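Local structure of Eag-like K[+] channel (Drosophila melanogaster, 4HP4) at residues 58-61 against 62-65; 46-49 against 50-54. The protein probably forms a voltage-gated channel that passes potassium ions across the membrane, of which this chain is the cytoplasmic PAS domain. One frame throughout, in Å; residues are numbered along the deposited sequence.

Contact 1 (58-61 against 62-65)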
loop_
_atom_site.group_PDB
_atom_site.type_symbol
_atom_site.label_atom_id
_atom_site.label_comp_id
_atom_site.label_asym_id
_atom_site.label_seq_id
_atom_site.Cartn_x
_atom_site.Cartn_y
_atom_site.Cartn_z
ATOM N N CYS A 58 -0.102 4.074 4.755
ATOM C CA CYS A 58 -0.576 2.941 3.967
ATOM C C CYS A 58 -1.909 3.222 3.288
ATOM O O CYS A 58 -2.333 2.495 2.393
ATOM C CB CYS A 58 -0.748 1.735 4.892
ATOM S SG CYS A 58 -0.658 0.144 4.074
ATOM N N SER A 59 -2.607 4.245 3.770
ATOM C CA SER A 59 -3.880 4.624 3.172
ATOM C C SER A 59 -3.620 5.145 1.763
ATOM O O SER A 59 -4.525 5.199 0.929
ATOM C CB SER A 59 -4.575 5.704 4.001
ATOM O OG SER A 59 -3.955 6.963 3.803
ATOM N N CYS A 60 -2.372 5.533 1.513
ATOM C CA CYS A 60 -1.947 6.013 0.203
ATOM C C CYS A 60 -2.675 7.294 -0.182
ATOM O O CYS A 60 -2.983 7.527 -1.352
ATOM C CB CYS A 60 -2.135 4.928 -0.860
ATOM S SG CYS A 60 -0.952 3.570 -0.698
ATOM N N HIS A 61 -2.930 8.130 0.818
ATOM C CA HIS A 61 -3.537 9.433 0.599
ATOM C C HIS A 61 -2.732 10.242 -0.416
ATOM O O HIS A 61 -3.294 11.012 -1.193
ATOM C CB HIS A 61 -3.624 10.200 1.919
ATOM C CG HIS A 61 -4.245 11.556 1.788
ATOM N ND1 HIS A 61 -3.528 12.669 1.405
ATOM C CD2 HIS A 61 -5.516 11.977 1.988
ATOM C CE1 HIS A 61 -4.331 13.717 1.374
ATOM N NE2 HIS A 61 -5.543 13.325 1.724
ATOM N N PHE A 62 -1.415 10.061 -0.409
ATOM C CA PHE A 62 -0.537 10.798 -1.315
ATOM C C PHE A 62 -0.794 10.445 -2.782
ATOM O O PHE A 62 -0.296 11.119 -3.684
ATOM C CB PHE A 62 0.942 10.582 -0.951
ATOM C CG PHE A 62 1.455 9.187 -1.220
ATOM C CD1 PHE A 62 2.225 8.923 -2.341
ATOM C CD2 PHE A 62 1.190 8.146 -0.341
ATOM C CE1 PHE A 62 2.709 7.650 -2.589
ATOM C CE2 PHE A 62 1.673 6.871 -0.586
ATOM C CZ PHE A 62 2.433 6.625 -1.711
ATOM N N LEU A 63 -1.579 9.397 -3.014
ATOM C CA LEU A 63 -1.938 8.997 -4.372
ATOM C C LEU A 63 -3.328 9.488 -4.783
ATOM O O LEU A 63 -3.717 9.332 -5.939
ATOM C CB LEU A 63 -1.873 7.474 -4.517
ATOM C CG LEU A 63 -0.502 6.818 -4.330
ATOM C CD1 LEU A 63 -0.587 5.325 -4.626
ATOM C CD2 LEU A 63 0.547 7.484 -5.211
ATOM N N TYR A 64 -4.077 10.073 -3.852
ATOM C CA TYR A 64 -5.416 10.565 -4.172
ATOM C C TYR A 64 -5.339 11.787 -5.083
ATOM O O TYR A 64 -4.397 12.576 -5.002
ATOM C CB TYR A 64 -6.200 10.942 -2.910
ATOM C CG TYR A 64 -6.408 9.822 -1.911
ATOM C CD1 TYR A 64 -6.022 8.518 -2.194
ATOM C CD2 TYR A 64 -6.999 10.077 -0.681
ATOM C CE1 TYR A 64 -6.213 7.502 -1.272
ATOM C CE2 TYR A 64 -7.195 9.072 0.244
ATOM C CZ TYR A 64 -6.802 7.787 -0.056
ATOM O OH TYR A 64 -6.997 6.785 0.868
ATOM N N GLY A 65 -6.338 11.935 -5.945
ATOM C CA GLY A 65 -6.458 13.108 -6.789
ATOM C C GLY A 65 -7.913 13.455 -7.035
ATOM O O GLY A 65 -8.804 12.853 -6.436
#
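One face of the Tyr64 ring is laid over the backbone of His61: His61 CA sits 3.5 Å from the ring centroid and only 4° off the ring normal, a nearly centred CH-pi contact. The imidazole flanks the same phenol without stacking on it. Its CD2 comes 3.6 Å from Tyr64 CD2, and the two ring planes are inclined at 53°. With CG anti to the backbone N (chi1 -180°), His61 swings its ring out past the phenol toward solvent. On the Phe62 ring, one face takes Leu63 CG near the rim, while Cys60 SG approaches obliquely, 4.2 Å from Phe62 CE2, as a sulfur-aromatic contact. Beyond the segment, Phe62 meets Tyr48 edge-to-face.

Two backbone bonds close the short 3-10 turn. Leu63 N donates to Cys60 O at 2.9 Å, and Tyr64 N to His61 O at 2.9 Å. At the far end of the phenol, Tyr64 OH stands 2.9 Å from Ser59 O. Cys60 CB packs on Leu63 CD1, and the leucine continues onto Phe92 of strand 89-92. The successive i to i+3 bonds thus engage the carbonyls of Cys60 and His61 within this turn of the PAS domain, while the CH-pi contact sets the phenol flat over His61 CA and so brings its hydroxyl close to Ser59 O.

Contact 2 (46-49 against 50-54); sequences TGYS and RAQIM
Ser49 and Gln52 grip each other in a capping box at the start of helix 50-53. Gln52 N donates to Ser49 OG at 3.1 Å, and Ser49 N donates to Gln52 OE1 at 3.1 Å, in the amide plane and on a lone pair, with an angle of 162° at the hydrogen. Ser49 places OG between its backbone N and carbonyl carbon (chi1 66°), turning the hydroxyl toward the first helical turn; a weak bond from OG to Gln52 OE1 adds to the box. Ile53 N then bonds to Ser49 O.

The close-packed side is built round Ile53. Ile53 CG1 lies 3.8 Å from Tyr48 CB, and Ile53 CD1 reaches 3.4 Å from Tyr48 O and touches Thr46 OG1. At the polar margin Thr46 OG1 receives Tyr48 N at 3.3 Å in an ST turn and is bonded to Phe42 O one turn earlier in helix 40-46. Ile53 also packs against Phe42 and Val43.

The looser, hydrated side is at Gln52, where a water donates to both Gly47 O and Gln52 OE1. Gln52 OE1 also lies 3.6 Å from Tyr48 CD1, the side chains crossing at about a right angle with ring and amide planes 51° apart. Arg50 leads away to a salt bridge with Asp40 and a hydrogen bond to Cys38 O. OE1 therefore collects Ser49 N, the weak hydroxyl bond and the water, and NE2 bonds to the dimethylated lysine at position 95; bonds at both ends should restrain the amide's rotation, while the reciprocal bonds satisfy two backbone N-H groups between helices 40-46 and 50-53.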
loop_
_atom_site.group_PDB
_atom_site.type_symbol
_atom_site.label_atom_id
_atom_site.label_comp_id
_atom_site.label_asym_id
_atom_site.label_seq_id
_atom_site.Cartn_x
_atom_site.Cartn_y
_atom_site.Cartn_z
ATOM N N THR A 46 4.367 4.479 -9.090
ATOM C CA THR A 46 3.803 5.733 -8.602
ATOM C C THR A 46 4.602 6.967 -9.011
ATOM O O THR A 46 4.054 8.066 -9.085
ATOM C CB THR A 46 3.680 5.726 -7.068
ATOM O OG1 THR A 46 4.985 5.707 -6.474
ATOM C CG2 THR A 46 2.883 4.516 -6.602
ATOM N N GLY A 47 5.893 6.792 -9.264
ATOM C CA GLY A 47 6.740 7.910 -9.637
ATOM C C GLY A 47 7.343 8.621 -8.438
ATOM O O GLY A 47 8.115 9.566 -8.596
ATOM N N TYR A 48 6.987 8.175 -7.235
ATOM C CA TYR A 48 7.574 8.714 -6.012
ATOM C C TYR A 48 8.793 7.891 -5.618
ATOM O O TYR A 48 8.817 6.679 -5.817
ATOM C CB TYR A 48 6.558 8.694 -4.867
ATOM C CG TYR A 48 5.432 9.689 -5.023
ATOM C CD1 TYR A 48 5.536 10.970 -4.495
ATOM C CD2 TYR A 48 4.264 9.348 -5.696
ATOM C CE1 TYR A 48 4.509 11.886 -4.633
ATOM C CE2 TYR A 48 3.231 10.258 -5.840
ATOM C CZ TYR A 48 3.360 11.526 -5.307
ATOM O OH TYR A 48 2.339 12.441 -5.444
ATOM N N SER A 49 9.802 8.552 -5.063
ATOM C CA SER A 49 10.996 7.862 -4.596
ATOM C C SER A 49 10.672 7.071 -3.337
ATOM O O SER A 49 9.696 7.358 -2.647
ATOM C CB SER A 49 12.101 8.870 -4.286
ATOM O OG SER A 49 11.734 9.686 -3.189
ATOM N N ARG A 50 11.499 6.078 -3.033
ATOM C CA ARG A 50 11.335 5.319 -1.802
ATOM C C ARG A 50 11.392 6.268 -0.607
ATOM O O ARG A 50 10.623 6.132 0.342
ATOM C CB ARG A 50 12.414 4.239 -1.686
ATOM C CG ARG A 50 12.458 3.557 -0.327
ATOM C CD ARG A 50 13.277 2.274 -0.345
ATOM N NE ARG A 50 12.597 1.199 -1.067
ATOM C CZ ARG A 50 12.901 0.788 -2.298
ATOM N NH1 ARG A 50 13.895 1.340 -2.984
ATOM N NH2 ARG A 50 12.203 -0.195 -2.847
ATOM N N ALA A 51 12.291 7.246 -0.672
ATOM C CA ALA A 51 12.465 8.204 0.415
ATOM C C ALA A 51 11.167 8.954 0.706
ATOM O O ALA A 51 10.784 9.126 1.862
ATOM C CB ALA A 51 13.582 9.188 0.080
ATOM N N GLN A 52 10.490 9.400 -0.347
ATOM C CA GLN A 52 9.214 10.086 -0.190
ATOM C C GLN A 52 8.154 9.134 0.356
ATOM O O GLN A 52 7.408 9.477 1.270
ATOM C CB GLN A 52 8.757 10.669 -1.530
ATOM C CG GLN A 52 9.636 11.808 -2.045
ATOM C CD GLN A 52 9.243 12.263 -3.439
ATOM O OE1 GLN A 52 9.124 11.455 -4.362
ATOM N NE2 GLN A 52 9.033 13.564 -3.597
ATOM N N ILE A 53 8.102 7.933 -0.205
ATOM C CA ILE A 53 7.103 6.947 0.184
ATOM C C ILE A 53 7.271 6.517 1.642
ATOM O O ILE A 53 6.292 6.216 2.326
ATOM C CB ILE A 53 7.181 5.713 -0.731
ATOM C CG1 ILE A 53 6.730 6.084 -2.148
ATOM C CG2 ILE A 53 6.319 4.590 -0.185
ATOM C CD1 ILE A 53 7.232 5.140 -3.211
ATOM N N MET A 54 8.512 6.504 2.116
ATOM C CA MET A 54 8.810 6.094 3.487
ATOM C C MET A 54 8.394 7.146 4.522
ATOM O O MET A 54 8.628 6.974 5.720
ATOM C CB MET A 54 10.300 5.767 3.626
ATOM C CG MET A 54 10.713 4.488 2.903
ATOM S SD MET A 54 10.132 2.991 3.729
ATOM C CE MET A 54 11.324 2.877 5.062
HETATM O O HOH W 1 10.226 11.179 -7.334
#

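Both contacts belong to the helical and loop region that follows strand 35-38 and precedes strand 89-92 along the chain, these being the two edge strands of the five-stranded antiparallel PAS sheet. Contact 2 comes first, joining helix 40-46 to helix 50-53; contact 1 follows in the loop before strand 89-92. Their centres are about 12 Å apart, yet they touch directly: Leu63 CD2 packs 3.9 Å from Tyr48 CE2 and 4.0 Å from Thr46 CG2. Phe42 of helix 40-46 serves both, meeting Phe62 of one and Ile53 of the other. The capped helix start and the later 3-10 turn are thereby joined through one largely apolar patch within this cytoplasmic domain.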